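Local coordinates for putative immunoglobulin-blocking virulence protein (Mycoplasma mycoides subsp. capri, PDB 7ADK), which probably binds and blocks host immunoglobulins, and so may help the mycoplasma evade the antibody response, at residues A[350-355]-A[370-375]; A[396-401]-A[415-420]; A[445-450]-A[473-478]. One frame throughout, in Å; residues are numbered along the deposited sequence.

Contact 1: A[350-355]-A[370-375]; sequences EYRVFD and GTYPGW
The backbone oxygen of D355 receives the indole N-H of W375, with NE1 2.9 Å from O and the bond fairly straight at 164°. The carbonyl oxygen lies almost in the indole plane, so the bond fixes how the ring is turned. F354, one residue earlier, supplies most of the apolar contact. Its CB sits over the centre of the Y372 ring, 3.8 Å from the centroid, and also faces the five-membered ring of W375. With CG anti to the carbonyl carbon (chi1 -46°), the phenyl ring drives its CD1 edge onto the six-membered ring of W375, CD1 lying 3.6 Å from CZ3. The planes stand 76° apart, an edge-to-face pair, whereas the F354 and Y372 rings meet obliquely. F354, Y372 and W375 thus make an aromatic cluster between the loop that follows helix 339-351 and a type II turn, Y372 to W375, that leads into strand 375-379. L401 of the sheet adds to this cluster. At its rim, NH2 of R352 approaches the edge of the Y372 ring, 3.7 Å from CE2, while the same nitrogen forms a salt bridge with D532. The carboxylate of D355 is bridged to R403, and the hydroxyl of Y372 hydrogen-bonds OE2 of E478.

Contact 2: A[396-401]-A[415-420]; sequences IRFSKL and SGLVLD
R397 and D420 face each other as a hydrogen-bonded antiparallel pair and are joined a second time by their side chains. NH2 of R397 reaches OD2 of D420 at 2.8 Å, in a salt bridge that uses the carboxylate's anti lone pair. The arginine chain makes this possible by bending at chi3 (64°), which turns the guanidinium along its own strand toward S399, where NH2 can meet the aspartate reaching in from the partner strand; its plane stands steeply across that of the carboxylate. The NH1 group of R397 is bridged to D379 on the other flanking strand, so the guanidinium ties together three strands. On the same face, S399 sets its OG 3.9 Å from CB of V418, and CD1 of L401 meets CG2 of V418 at 4.1 Å.

The other face is apolar in its middle. F398 and L419 lie side by side and point the same way: L419 has CG anti to the backbone N (chi1 175°), which brings CD1 over one face of the phenyl ring, 3.9 Å from its centroid. The same methyl lies 3.4 Å from O of R397. L417 extends CD1 to within 3.8 Å of O of S399. K400 lays its CD 3.9 Å from O of G416. Helix 426-442 packs on this side, through L439 against F398 and through A428 and L435 against I396.

Between the backbones, R397, S399 and L401 each exchange two N-H...O bonds with D420, V418 and G416 respectively, six in all. This regular ladder, with the strands at 158° to each other, is that of an antiparallel beta hairpin, here closed by a long connection.

Contact 3: A[445-450]-A[473-478]; sequences QITSYR and DIQQLE
A beta-alpha-beta unit brings S448, Y449 and R450 alongside Q476, L477 and E478 as paired parallel strands, helix 464-467 lying in the connection. Among the side chains, R450 and E478 form a salt bridge: NE and NH1 both converge on OE1 of E478, at 2.7 and 2.8 Å, a side-on grip in which one carboxylate oxygen takes two donors. That oxygen lies in the guanidinium plane, while the two flat groups stand 81° apart. S448 and Q476 are also linked through their side chains. The glutamine, with CG anti to its N (chi1 160°) and extended beyond, sends NE2 to OG of S448 at 2.9 Å. On the reverse face, CB of Y449 meets CD1 of L477 at 3.9 Å, and I474 puts CG2 at the edge of the tyrosine ring, whose face carries CG2 of I446. Backbone bonds run from Q476 N to T447 O, Y449 N to Q476 O and E478 N to Y449 O. Strand 415-422 flanks the first strand, strand 502-506 borders the second, and the guanidinium of R450 reaches back to A368 O at the end of helix 364-369.

How the contacts relate
The three contacts follow one another along the chain and gather on one mixed sheet. Contacts 2 and 3 have centres about 9 Å apart and are joined where strand 415-422 pairs in parallel with strand 448-454, through bonds such as L419 O to R450 N. Contact 1, its centre about 14 Å from that of contact 2 and 13 Å from that of contact 3, lies on the sheet face that carries L401, V418 and Q476. The F354 ring bears on L401, V418 and T447, so it touches both. Helix 426-442, which connects strands 415-422 and 448-454 along the chain, lies across the opposite face. Contact 1 thus anchors the segment after helix 339-351 to this sheet.

Contact 1: A[350-355]-A[370-375]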
ATOM      1  N   GLU A 350     -17.023 -23.023  30.052  1.00 71.95           N
ATOM      2  CA  GLU A 350     -18.488 -22.923  30.127  1.00 71.95           C
ATOM      3  C   GLU A 350     -19.173 -21.977  29.131  1.00 71.95           C
ATOM      4  O   GLU A 350     -20.355 -22.191  28.867  1.00 71.95           O
ATOM      5  CB  GLU A 350     -18.917 -22.620  31.574  1.00 71.95           C
ATOM      6  CG  GLU A 350     -19.116 -21.130  31.879  1.00 71.95           C
ATOM      7  CD  GLU A 350     -19.343 -20.836  33.367  1.00 71.95           C
ATOM      8  OE1 GLU A 350     -18.797 -21.543  34.243  1.00 71.95           O
ATOM      9  OE2 GLU A 350     -20.091 -19.875  33.664  1.00 71.95           O
ATOM     10  N   TYR A 351     -18.511 -20.960  28.568  1.00 68.27           N
ATOM     11  CA  TYR A 351     -19.139 -20.141  27.518  1.00 68.27           C
ATOM     12  C   TYR A 351     -18.979 -20.768  26.144  1.00 68.27           C
ATOM     13  O   TYR A 351     -19.928 -20.776  25.368  1.00 68.27           O
ATOM     14  CB  TYR A 351     -18.655 -18.689  27.502  1.00 68.27           C
ATOM     15  CG  TYR A 351     -19.304 -17.813  28.550  1.00 68.27           C
ATOM     16  CD1 TYR A 351     -20.694 -17.602  28.537  1.00 68.27           C
ATOM     17  CD2 TYR A 351     -18.525 -17.174  29.518  1.00 68.27           C
ATOM     18  CE1 TYR A 351     -21.304 -16.805  29.515  1.00 68.27           C
ATOM     19  CE2 TYR A 351     -19.124 -16.391  30.511  1.00 68.27           C
ATOM     20  CZ  TYR A 351     -20.516 -16.224  30.519  1.00 68.27           C
ATOM     21  OH  TYR A 351     -21.089 -15.502  31.507  1.00 68.27           O
ATOM     22  N   ARG A 352     -17.821 -21.343  25.835  1.00 65.80           N
ATOM     23  CA  ARG A 352     -17.589 -21.989  24.537  1.00 65.80           C
ATOM     24  C   ARG A 352     -18.472 -23.220  24.352  1.00 65.80           C
ATOM     25  O   ARG A 352     -18.577 -24.055  25.244  1.00 65.80           O
ATOM     26  CB  ARG A 352     -16.110 -22.339  24.364  1.00 65.80           C
ATOM     27  CG  ARG A 352     -15.274 -21.074  24.436  1.00 65.80           C
ATOM     28  CD  ARG A 352     -13.806 -21.317  24.139  1.00 65.80           C
ATOM     29  NE  ARG A 352     -13.544 -21.410  22.704  1.00 65.80           N
ATOM     30  CZ  ARG A 352     -12.509 -20.895  22.078  1.00 65.80           C
ATOM     31  NH1 ARG A 352     -11.448 -20.462  22.688  1.00 65.80           N
ATOM     32  NH2 ARG A 352     -12.549 -20.780  20.798  1.00 65.80           N
ATOM     33  N   VAL A 353     -19.055 -23.382  23.170  1.00 67.58           N
ATOM     34  CA  VAL A 353     -19.425 -24.708  22.666  1.00 67.58           C
ATOM     35  C   VAL A 353     -18.156 -25.349  22.100  1.00 67.58           C
ATOM     36  O   VAL A 353     -17.270 -24.636  21.633  1.00 67.58           O
ATOM     37  CB  VAL A 353     -20.606 -24.624  21.687  1.00 67.58           C
ATOM     38  CG1 VAL A 353     -20.263 -24.023  20.344  1.00 67.58           C
ATOM     39  CG2 VAL A 353     -21.217 -25.995  21.448  1.00 67.58           C
ATOM     40  N   PHE A 354     -18.006 -26.668  22.224  1.00 69.59           N
ATOM     41  CA  PHE A 354     -16.696 -27.327  22.130  1.00 69.59           C
ATOM     42  C   PHE A 354     -15.714 -26.819  23.207  1.00 69.59           C
ATOM     43  O   PHE A 354     -14.592 -26.402  22.941  1.00 69.59           O
ATOM     44  CB  PHE A 354     -16.144 -27.331  20.698  1.00 69.59           C
ATOM     45  CG  PHE A 354     -17.143 -27.740  19.639  1.00 69.59           C
ATOM     46  CD1 PHE A 354     -17.830 -28.962  19.745  1.00 69.59           C
ATOM     47  CD2 PHE A 354     -17.379 -26.909  18.532  1.00 69.59           C
ATOM     48  CE1 PHE A 354     -18.728 -29.365  18.747  1.00 69.59           C
ATOM     49  CE2 PHE A 354     -18.275 -27.309  17.529  1.00 69.59           C
ATOM     50  CZ  PHE A 354     -18.940 -28.543  17.632  1.00 69.59           C
ATOM     51  N   ASP A 355     -16.176 -26.832  24.457  1.00 72.84           N
ATOM     52  CA  ASP A 355     -15.465 -26.399  25.663  1.00 72.84           C
ATOM     53  C   ASP A 355     -14.201 -27.215  25.978  1.00 72.84           C
ATOM     54  O   ASP A 355     -14.055 -28.361  25.545  1.00 72.84           O
ATOM     55  CB  ASP A 355     -16.416 -26.505  26.861  1.00 72.84           C
ATOM     56  CG  ASP A 355     -16.876 -27.939  27.129  1.00 72.84           C
ATOM     57  OD1 ASP A 355     -17.621 -28.504  26.304  1.00 72.84           O
ATOM     58  OD2 ASP A 355     -16.506 -28.512  28.170  1.00 72.84           O
ATOM     59  N   GLY A 370     -10.383 -25.753  12.719  1.00 59.13           N
ATOM     60  CA  GLY A 370     -11.579 -25.905  13.534  1.00 59.13           C
ATOM     61  C   GLY A 370     -11.464 -26.978  14.612  1.00 59.13           C
ATOM     62  O   GLY A 370     -12.410 -27.740  14.798  1.00 59.13           O
ATOM     63  N   THR A 371     -10.321 -27.081  15.302  1.00 59.12           N
ATOM     64  CA  THR A 371     -10.040 -28.111  16.303  1.00 59.12           C
ATOM     65  C   THR A 371      -9.894 -27.529  17.705  1.00 59.12           C
ATOM     66  O   THR A 371      -9.580 -26.358  17.903  1.00 59.12           O
ATOM     67  CB  THR A 371      -8.836 -28.977  15.921  1.00 59.12           C
ATOM     68  OG1 THR A 371      -7.693 -28.212  15.971  1.00 59.12           O
ATOM     69  CG2 THR A 371      -8.962 -29.604  14.540  1.00 59.12           C
ATOM     70  N   TYR A 372     -10.213 -28.329  18.720  1.00 62.60           N
ATOM     71  CA  TYR A 372     -10.381 -27.907  20.111  1.00 62.60           C
ATOM     72  C   TYR A 372      -9.756 -28.930  21.084  1.00 62.60           C
ATOM     73  O   TYR A 372      -9.935 -30.132  20.882  1.00 62.60           O
ATOM     74  CB  TYR A 372     -11.873 -27.719  20.411  1.00 62.60           C
ATOM     75  CG  TYR A 372     -12.550 -26.565  19.698  1.00 62.60           C
ATOM     76  CD1 TYR A 372     -13.101 -26.726  18.414  1.00 62.60           C
ATOM     77  CD2 TYR A 372     -12.656 -25.327  20.345  1.00 62.60           C
ATOM     78  CE1 TYR A 372     -13.736 -25.653  17.770  1.00 62.60           C
ATOM     79  CE2 TYR A 372     -13.304 -24.258  19.715  1.00 62.60           C
ATOM     80  CZ  TYR A 372     -13.836 -24.408  18.421  1.00 62.60           C
ATOM     81  OH  TYR A 372     -14.441 -23.344  17.838  1.00 62.60           O
ATOM     82  N   PRO A 373      -9.066 -28.513  22.159  1.00 64.12           N
ATOM     83  CA  PRO A 373      -8.496 -29.435  23.137  1.00 64.12           C
ATOM     84  C   PRO A 373      -9.528 -30.391  23.753  1.00 64.12           C
ATOM     85  O   PRO A 373     -10.546 -29.974  24.285  1.00 64.12           O
ATOM     86  CB  PRO A 373      -7.840 -28.555  24.195  1.00 64.12           C
ATOM     87  CG  PRO A 373      -7.624 -27.220  23.513  1.00 64.12           C
ATOM     88  CD  PRO A 373      -8.744 -27.141  22.497  1.00 64.12           C
ATOM     89  N   GLY A 374      -9.277 -31.697  23.718  1.00 66.21           N
ATOM     90  CA  GLY A 374     -10.213 -32.708  24.221  1.00 66.21           C
ATOM     91  C   GLY A 374     -11.327 -33.115  23.259  1.00 66.21           C
ATOM     92  O   GLY A 374     -12.177 -33.915  23.631  1.00 66.21           O
ATOM     93  N   TRP A 375     -11.304 -32.631  22.021  1.00 70.66           N
ATOM     94  CA  TRP A 375     -12.209 -33.010  20.943  1.00 70.66           C
ATOM     95  C   TRP A 375     -11.420 -33.610  19.788  1.00 70.66           C
ATOM     96  O   TRP A 375     -10.262 -33.257  19.575  1.00 70.66           O
ATOM     97  CB  TRP A 375     -13.006 -31.790  20.477  1.00 70.66           C
ATOM     98  CG  TRP A 375     -13.916 -31.220  21.513  1.00 70.66           C
ATOM     99  CD1 TRP A 375     -13.540 -30.435  22.542  1.00 70.66           C
ATOM    100  CD2 TRP A 375     -15.342 -31.441  21.691  1.00 70.66           C
ATOM    101  NE1 TRP A 375     -14.622 -30.171  23.351  1.00 70.66           N
ATOM    102  CE2 TRP A 375     -15.761 -30.769  22.872  1.00 70.66           C
ATOM    103  CE3 TRP A 375     -16.331 -32.123  20.956  1.00 70.66           C
ATOM    104  CZ2 TRP A 375     -17.090 -30.778  23.300  1.00 70.66           C
ATOM    105  CZ3 TRP A 375     -17.667 -32.135  21.377  1.00 70.66           C
ATOM    106  CH2 TRP A 375     -18.049 -31.467  22.548  1.00 70.66           C
TER

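Contact 2: A[396-401]-A[415-420]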
ATOM      1  N   ILE A 396     -17.865 -27.092  -0.290  1.00 81.40           N
ATOM      2  CA  ILE A 396     -18.808 -27.483   0.760  1.00 81.40           C
ATOM      3  C   ILE A 396     -18.184 -28.680   1.487  1.00 81.40           C
ATOM      4  O   ILE A 396     -17.785 -29.632   0.827  1.00 81.40           O
ATOM      5  CB  ILE A 396     -20.168 -27.861   0.119  1.00 81.40           C
ATOM      6  CG1 ILE A 396     -20.896 -26.660  -0.504  1.00 81.40           C
ATOM      7  CG2 ILE A 396     -21.109 -28.549   1.110  1.00 81.40           C
ATOM      8  CD1 ILE A 396     -21.842 -27.014  -1.624  1.00 81.40           C
ATOM      9  N   ARG A 397     -18.107 -28.664   2.820  1.00 81.31           N
ATOM     10  CA  ARG A 397     -17.651 -29.790   3.659  1.00 81.31           C
ATOM     11  C   ARG A 397     -18.521 -29.995   4.894  1.00 81.31           C
ATOM     12  O   ARG A 397     -18.984 -29.028   5.488  1.00 81.31           O
ATOM     13  CB  ARG A 397     -16.209 -29.581   4.106  1.00 81.31           C
ATOM     14  CG  ARG A 397     -15.155 -30.000   3.091  1.00 81.31           C
ATOM     15  CD  ARG A 397     -13.764 -29.888   3.709  1.00 81.31           C
ATOM     16  NE  ARG A 397     -13.610 -30.823   4.835  1.00 81.31           N
ATOM     17  CZ  ARG A 397     -13.413 -30.557   6.111  1.00 81.31           C
ATOM     18  NH1 ARG A 397     -13.387 -31.552   6.934  1.00 81.31           N
ATOM     19  NH2 ARG A 397     -13.267 -29.364   6.595  1.00 81.31           N
ATOM     20  N   PHE A 398     -18.674 -31.240   5.333  1.00 80.13           N
ATOM     21  CA  PHE A 398     -19.268 -31.598   6.621  1.00 80.13           C
ATOM     22  C   PHE A 398     -18.247 -32.368   7.466  1.00 80.13           C
ATOM     23  O   PHE A 398     -17.652 -33.338   7.002  1.00 80.13           O
ATOM     24  CB  PHE A 398     -20.544 -32.421   6.430  1.00 80.13           C
ATOM     25  CG  PHE A 398     -21.714 -31.708   5.786  1.00 80.13           C
ATOM     26  CD1 PHE A 398     -21.737 -31.492   4.401  1.00 80.13           C
ATOM     27  CD2 PHE A 398     -22.804 -31.289   6.569  1.00 80.13           C
ATOM     28  CE1 PHE A 398     -22.842 -30.860   3.806  1.00 80.13           C
ATOM     29  CE2 PHE A 398     -23.915 -30.679   5.971  1.00 80.13           C
ATOM     30  CZ  PHE A 398     -23.934 -30.468   4.586  1.00 80.13           C
ATOM     31  N   SER A 399     -18.062 -31.981   8.721  1.00 76.71           N
ATOM     32  CA  SER A 399     -17.195 -32.680   9.668  1.00 76.71           C
ATOM     33  C   SER A 399     -17.900 -32.899  10.998  1.00 76.71           C
ATOM     34  O   SER A 399     -18.742 -32.119  11.409  1.00 76.71           O
ATOM     35  CB  SER A 399     -15.847 -31.983   9.818  1.00 76.71           C
ATOM     36  OG  SER A 399     -15.921 -30.698  10.286  1.00 76.71           O
ATOM     37  N   LYS A 400     -17.567 -33.989  11.673  1.00 75.61           N
ATOM     38  CA  LYS A 400     -18.098 -34.391  12.977  1.00 75.61           C
ATOM     39  C   LYS A 400     -17.039 -34.099  14.036  1.00 75.61           C
ATOM     40  O   LYS A 400     -15.899 -34.505  13.874  1.00 75.61           O
ATOM     41  CB  LYS A 400     -18.448 -35.887  12.904  1.00 75.61           C
ATOM     42  CG  LYS A 400     -19.183 -36.447  14.132  1.00 75.61           C
ATOM     43  CD  LYS A 400     -20.668 -36.076  14.244  1.00 75.61           C
ATOM     44  CE  LYS A 400     -21.531 -36.616  13.095  1.00 75.61           C
ATOM     45  NZ  LYS A 400     -21.590 -38.086  13.054  1.00 75.61           N
ATOM     46  N   LEU A 401     -17.400 -33.419  15.111  1.00 71.10           N
ATOM     47  CA  LEU A 401     -16.598 -33.318  16.329  1.00 71.10           C
ATOM     48  C   LEU A 401     -17.192 -34.240  17.396  1.00 71.10           C
ATOM     49  O   LEU A 401     -18.401 -34.218  17.588  1.00 71.10           O
ATOM     50  CB  LEU A 401     -16.588 -31.870  16.835  1.00 71.10           C
ATOM     51  CG  LEU A 401     -15.378 -31.051  16.382  1.00 71.10           C
ATOM     52  CD1 LEU A 401     -15.364 -30.762  14.891  1.00 71.10           C
ATOM     53  CD2 LEU A 401     -15.367 -29.723  17.106  1.00 71.10           C
ATOM     54  N   SER A 415     -21.250 -34.625  20.944  1.00 78.40           N
ATOM     55  CA  SER A 415     -20.845 -34.640  19.538  1.00 78.40           C
ATOM     56  C   SER A 415     -21.658 -33.643  18.712  1.00 78.40           C
ATOM     57  O   SER A 415     -22.828 -33.402  19.003  1.00 78.40           O
ATOM     58  CB  SER A 415     -20.979 -36.047  18.956  1.00 78.40           C
ATOM     59  OG  SER A 415     -22.311 -36.495  18.986  1.00 78.40           O
ATOM     60  N   GLY A 416     -21.061 -33.077  17.666  1.00 74.37           N
ATOM     61  CA  GLY A 416     -21.696 -32.071  16.830  1.00 74.37           C
ATOM     62  C   GLY A 416     -21.271 -32.145  15.376  1.00 74.37           C
ATOM     63  O   GLY A 416     -20.094 -32.318  15.067  1.00 74.37           O
ATOM     64  N   LEU A 417     -22.243 -32.020  14.482  1.00 73.09           N
ATOM     65  CA  LEU A 417     -22.040 -31.859  13.051  1.00 73.09           C
ATOM     66  C   LEU A 417     -21.710 -30.399  12.735  1.00 73.09           C
ATOM     67  O   LEU A 417     -22.367 -29.479  13.215  1.00 73.09           O
ATOM     68  CB  LEU A 417     -23.295 -32.368  12.336  1.00 73.09           C
ATOM     69  CG  LEU A 417     -23.219 -32.460  10.812  1.00 73.09           C
ATOM     70  CD1 LEU A 417     -22.119 -33.388  10.331  1.00 73.09           C
ATOM     71  CD2 LEU A 417     -24.542 -32.999  10.304  1.00 73.09           C
ATOM     72  N   VAL A 418     -20.690 -30.174  11.920  1.00 70.84           N
ATOM     73  CA  VAL A 418     -20.155 -28.865  11.553  1.00 70.84           C
ATOM     74  C   VAL A 418     -20.186 -28.718  10.039  1.00 70.84           C
ATOM     75  O   VAL A 418     -19.728 -29.611   9.334  1.00 70.84           O
ATOM     76  CB  VAL A 418     -18.731 -28.690  12.118  1.00 70.84           C
ATOM     77  CG1 VAL A 418     -18.112 -27.343  11.740  1.00 70.84           C
ATOM     78  CG2 VAL A 418     -18.733 -28.855  13.641  1.00 70.84           C
ATOM     79  N   LEU A 419     -20.731 -27.611   9.534  1.00 72.07           N
ATOM     80  CA  LEU A 419     -20.790 -27.278   8.116  1.00 72.07           C
ATOM     81  C   LEU A 419     -19.766 -26.181   7.797  1.00 72.07           C
ATOM     82  O   LEU A 419     -19.820 -25.094   8.367  1.00 72.07           O
ATOM     83  CB  LEU A 419     -22.238 -26.895   7.782  1.00 72.07           C
ATOM     84  CG  LEU A 419     -22.503 -26.391   6.358  1.00 72.07           C
ATOM     85  CD1 LEU A 419     -21.921 -27.302   5.288  1.00 72.07           C
ATOM     86  CD2 LEU A 419     -23.988 -26.299   6.113  1.00 72.07           C
ATOM     87  N   ASP A 420     -18.861 -26.481   6.868  1.00 75.59           N
ATOM     88  CA  ASP A 420     -17.771 -25.651   6.344  1.00 75.59           C
ATOM     89  C   ASP A 420     -18.142 -25.204   4.920  1.00 75.59           C
ATOM     90  O   ASP A 420     -18.325 -26.026   4.021  1.00 75.59           O
ATOM     91  CB  ASP A 420     -16.477 -26.489   6.463  1.00 75.59           C
ATOM     92  CG  ASP A 420     -15.247 -26.130   5.607  1.00 75.59           C
ATOM     93  OD1 ASP A 420     -15.226 -25.095   4.911  1.00 75.59           O
ATOM     94  OD2 ASP A 420     -14.254 -26.892   5.662  1.00 75.59           O
TER

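Contact 3: A[445-450]-A[473-478]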
ATOM      1  N   GLN A 445     -29.321 -31.448  12.092  1.00 81.49           N
ATOM      2  CA  GLN A 445     -28.981 -30.372  13.035  1.00 81.49           C
ATOM      3  C   GLN A 445     -27.492 -30.042  12.948  1.00 81.49           C
ATOM      4  O   GLN A 445     -26.655 -30.929  13.082  1.00 81.49           O
ATOM      5  CB  GLN A 445     -29.396 -30.801  14.455  1.00 81.49           C
ATOM      6  CG  GLN A 445     -29.104 -29.802  15.591  1.00 81.49           C
ATOM      7  CD  GLN A 445     -30.041 -28.600  15.666  1.00 81.49           C
ATOM      8  OE1 GLN A 445     -30.808 -28.304  14.763  1.00 81.49           O
ATOM      9  NE2 GLN A 445     -30.004 -27.841  16.732  1.00 81.49           N
ATOM     10  N   ILE A 446     -27.140 -28.773  12.757  1.00 73.53           N
ATOM     11  CA  ILE A 446     -25.748 -28.304  12.678  1.00 73.53           C
ATOM     12  C   ILE A 446     -25.371 -27.564  13.969  1.00 73.53           C
ATOM     13  O   ILE A 446     -26.042 -26.617  14.368  1.00 73.53           O
ATOM     14  CB  ILE A 446     -25.550 -27.429  11.421  1.00 73.53           C
ATOM     15  CG1 ILE A 446     -25.950 -28.119  10.101  1.00 73.53           C
ATOM     16  CG2 ILE A 446     -24.124 -26.893  11.319  1.00 73.53           C
ATOM     17  CD1 ILE A 446     -25.214 -29.401   9.774  1.00 73.53           C
ATOM     18  N   THR A 447     -24.289 -27.975  14.624  1.00 71.25           N
ATOM     19  CA  THR A 447     -23.760 -27.322  15.833  1.00 71.25           C
ATOM     20  C   THR A 447     -22.890 -26.112  15.484  1.00 71.25           C
ATOM     21  O   THR A 447     -22.903 -25.119  16.192  1.00 71.25           O
ATOM     22  CB  THR A 447     -22.986 -28.334  16.691  1.00 71.25           C
ATOM     23  OG1 THR A 447     -23.871 -29.336  17.127  1.00 71.25           O
ATOM     24  CG2 THR A 447     -22.369 -27.763  17.956  1.00 71.25           C
ATOM     25  N   SER A 448     -22.151 -26.147  14.383  1.00 70.68           N
ATOM     26  CA  SER A 448     -21.370 -25.007  13.924  1.00 70.68           C
ATOM     27  C   SER A 448     -21.529 -24.796  12.432  1.00 70.68           C
ATOM     28  O   SER A 448     -21.231 -25.685  11.645  1.00 70.68           O
ATOM     29  CB  SER A 448     -19.907 -25.209  14.292  1.00 70.68           C
ATOM     30  OG  SER A 448     -19.099 -24.227  13.689  1.00 70.68           O
ATOM     31  N   TYR A 449     -21.883 -23.591  12.034  1.00 68.73           N
ATOM     32  CA  TYR A 449     -21.685 -23.114  10.672  1.00 68.73           C
ATOM     33  C   TYR A 449     -20.367 -22.345  10.639  1.00 68.73           C
ATOM     34  O   TYR A 449     -20.152 -21.495  11.498  1.00 68.73           O
ATOM     35  CB  TYR A 449     -22.852 -22.229  10.251  1.00 68.73           C
ATOM     36  CG  TYR A 449     -24.195 -22.908  10.212  1.00 68.73           C
ATOM     37  CD1 TYR A 449     -24.594 -23.608   9.065  1.00 68.73           C
ATOM     38  CD2 TYR A 449     -25.040 -22.845  11.330  1.00 68.73           C
ATOM     39  CE1 TYR A 449     -25.843 -24.243   9.028  1.00 68.73           C
ATOM     40  CE2 TYR A 449     -26.283 -23.490  11.302  1.00 68.73           C
ATOM     41  CZ  TYR A 449     -26.683 -24.187  10.152  1.00 68.73           C
ATOM     42  OH  TYR A 449     -27.894 -24.785  10.126  1.00 68.73           O
ATOM     43  N   ARG A 450     -19.485 -22.638   9.677  1.00 61.06           N
ATOM     44  CA  ARG A 450     -18.227 -21.916   9.422  1.00 61.06           C
ATOM     45  C   ARG A 450     -18.272 -21.337   8.011  1.00 61.06           C
ATOM     46  O   ARG A 450     -18.282 -22.097   7.049  1.00 61.06           O
ATOM     47  CB  ARG A 450     -16.993 -22.831   9.563  1.00 61.06           C
ATOM     48  CG  ARG A 450     -16.946 -23.758  10.789  1.00 61.06           C
ATOM     49  CD  ARG A 450     -15.647 -24.579  10.781  1.00 61.06           C
ATOM     50  NE  ARG A 450     -14.536 -23.771  11.276  1.00 61.06           N
ATOM     51  CZ  ARG A 450     -13.260 -23.776  10.974  1.00 61.06           C
ATOM     52  NH1 ARG A 450     -12.525 -22.983  11.669  1.00 61.06           N
ATOM     53  NH2 ARG A 450     -12.711 -24.510  10.056  1.00 61.06           N
ATOM     54  N   ASP A 473     -32.147 -20.155  15.895  1.00 80.06           N
ATOM     55  CA  ASP A 473     -31.491 -20.697  17.079  1.00 80.06           C
ATOM     56  C   ASP A 473     -30.263 -21.535  16.677  1.00 80.06           C
ATOM     57  O   ASP A 473     -30.385 -22.623  16.129  1.00 80.06           O
ATOM     58  CB  ASP A 473     -32.513 -21.505  17.889  1.00 80.06           C
ATOM     59  CG  ASP A 473     -33.524 -22.365  17.108  1.00 80.06           C
ATOM     60  OD1 ASP A 473     -34.509 -22.786  17.709  1.00 80.06           O
ATOM     61  OD2 ASP A 473     -33.383 -22.639  15.903  1.00 80.06           O
ATOM     62  N   ILE A 474     -29.061 -21.025  16.922  1.00 76.35           N
ATOM     63  CA  ILE A 474     -27.778 -21.567  16.439  1.00 76.35           C
ATOM     64  C   ILE A 474     -26.805 -21.770  17.602  1.00 76.35           C
ATOM     65  O   ILE A 474     -26.591 -20.858  18.389  1.00 76.35           O
ATOM     66  CB  ILE A 474     -27.133 -20.627  15.396  1.00 76.35           C
ATOM     67  CG1 ILE A 474     -28.076 -20.311  14.230  1.00 76.35           C
ATOM     68  CG2 ILE A 474     -25.813 -21.189  14.885  1.00 76.35           C
ATOM     69  CD1 ILE A 474     -27.499 -19.322  13.230  1.00 76.35           C
ATOM     70  N   GLN A 475     -26.143 -22.920  17.676  1.00 73.93           N
ATOM     71  CA  GLN A 475     -25.098 -23.172  18.671  1.00 73.93           C
ATOM     72  C   GLN A 475     -23.858 -22.280  18.446  1.00 73.93           C
ATOM     73  O   GLN A 475     -23.543 -21.448  19.292  1.00 73.93           O
ATOM     74  CB  GLN A 475     -24.752 -24.663  18.703  1.00 73.93           C
ATOM     75  CG  GLN A 475     -25.762 -25.555  19.426  1.00 73.93           C
ATOM     76  CD  GLN A 475     -25.727 -25.462  20.946  1.00 73.93           C
ATOM     77  OE1 GLN A 475     -24.984 -24.710  21.557  1.00 73.93           O
ATOM     78  NE2 GLN A 475     -26.512 -26.265  21.613  1.00 73.93           N
ATOM     79  N   GLN A 476     -23.195 -22.397  17.293  1.00 66.37           N
ATOM     80  CA  GLN A 476     -21.999 -21.639  16.917  1.00 66.37           C
ATOM     81  C   GLN A 476     -22.085 -21.075  15.499  1.00 66.37           C
ATOM     82  O   GLN A 476     -22.591 -21.727  14.587  1.00 66.37           O
ATOM     83  CB  GLN A 476     -20.769 -22.531  17.120  1.00 66.37           C
ATOM     84  CG  GLN A 476     -19.499 -22.145  16.374  1.00 66.37           C
ATOM     85  CD  GLN A 476     -18.271 -22.883  16.895  1.00 66.37           C
ATOM     86  OE1 GLN A 476     -17.840 -22.734  18.019  1.00 66.37           O
ATOM     87  NE2 GLN A 476     -17.669 -23.730  16.113  1.00 66.37           N
ATOM     88  N   LEU A 477     -21.540 -19.874  15.305  1.00 62.57           N
ATOM     89  CA  LEU A 477     -21.282 -19.277  14.003  1.00 62.57           C
ATOM     90  C   LEU A 477     -19.847 -18.758  13.965  1.00 62.57           C
ATOM     91  O   LEU A 477     -19.521 -17.853  14.725  1.00 62.57           O
ATOM     92  CB  LEU A 477     -22.325 -18.172  13.761  1.00 62.57           C
ATOM     93  CG  LEU A 477     -22.241 -17.507  12.383  1.00 62.57           C
ATOM     94  CD1 LEU A 477     -22.606 -18.466  11.258  1.00 62.57           C
ATOM     95  CD2 LEU A 477     -23.185 -16.327  12.327  1.00 62.57           C
ATOM     96  N   GLU A 478     -18.999 -19.297  13.093  1.00 59.00           N
ATOM     97  CA  GLU A 478     -17.669 -18.751  12.813  1.00 59.00           C
ATOM     98  C   GLU A 478     -17.704 -18.050  11.454  1.00 59.00           C
ATOM     99  O   GLU A 478     -17.983 -18.674  10.430  1.00 59.00           O
ATOM    100  CB  GLU A 478     -16.572 -19.833  12.829  1.00 59.00           C
ATOM    101  CG  GLU A 478     -16.347 -20.518  14.184  1.00 59.00           C
ATOM    102  CD  GLU A 478     -15.273 -21.627  14.197  1.00 59.00           C
ATOM    103  OE1 GLU A 478     -14.569 -21.828  13.190  1.00 59.00           O
ATOM    104  OE2 GLU A 478     -15.100 -22.313  15.225  1.00 59.00           O
TER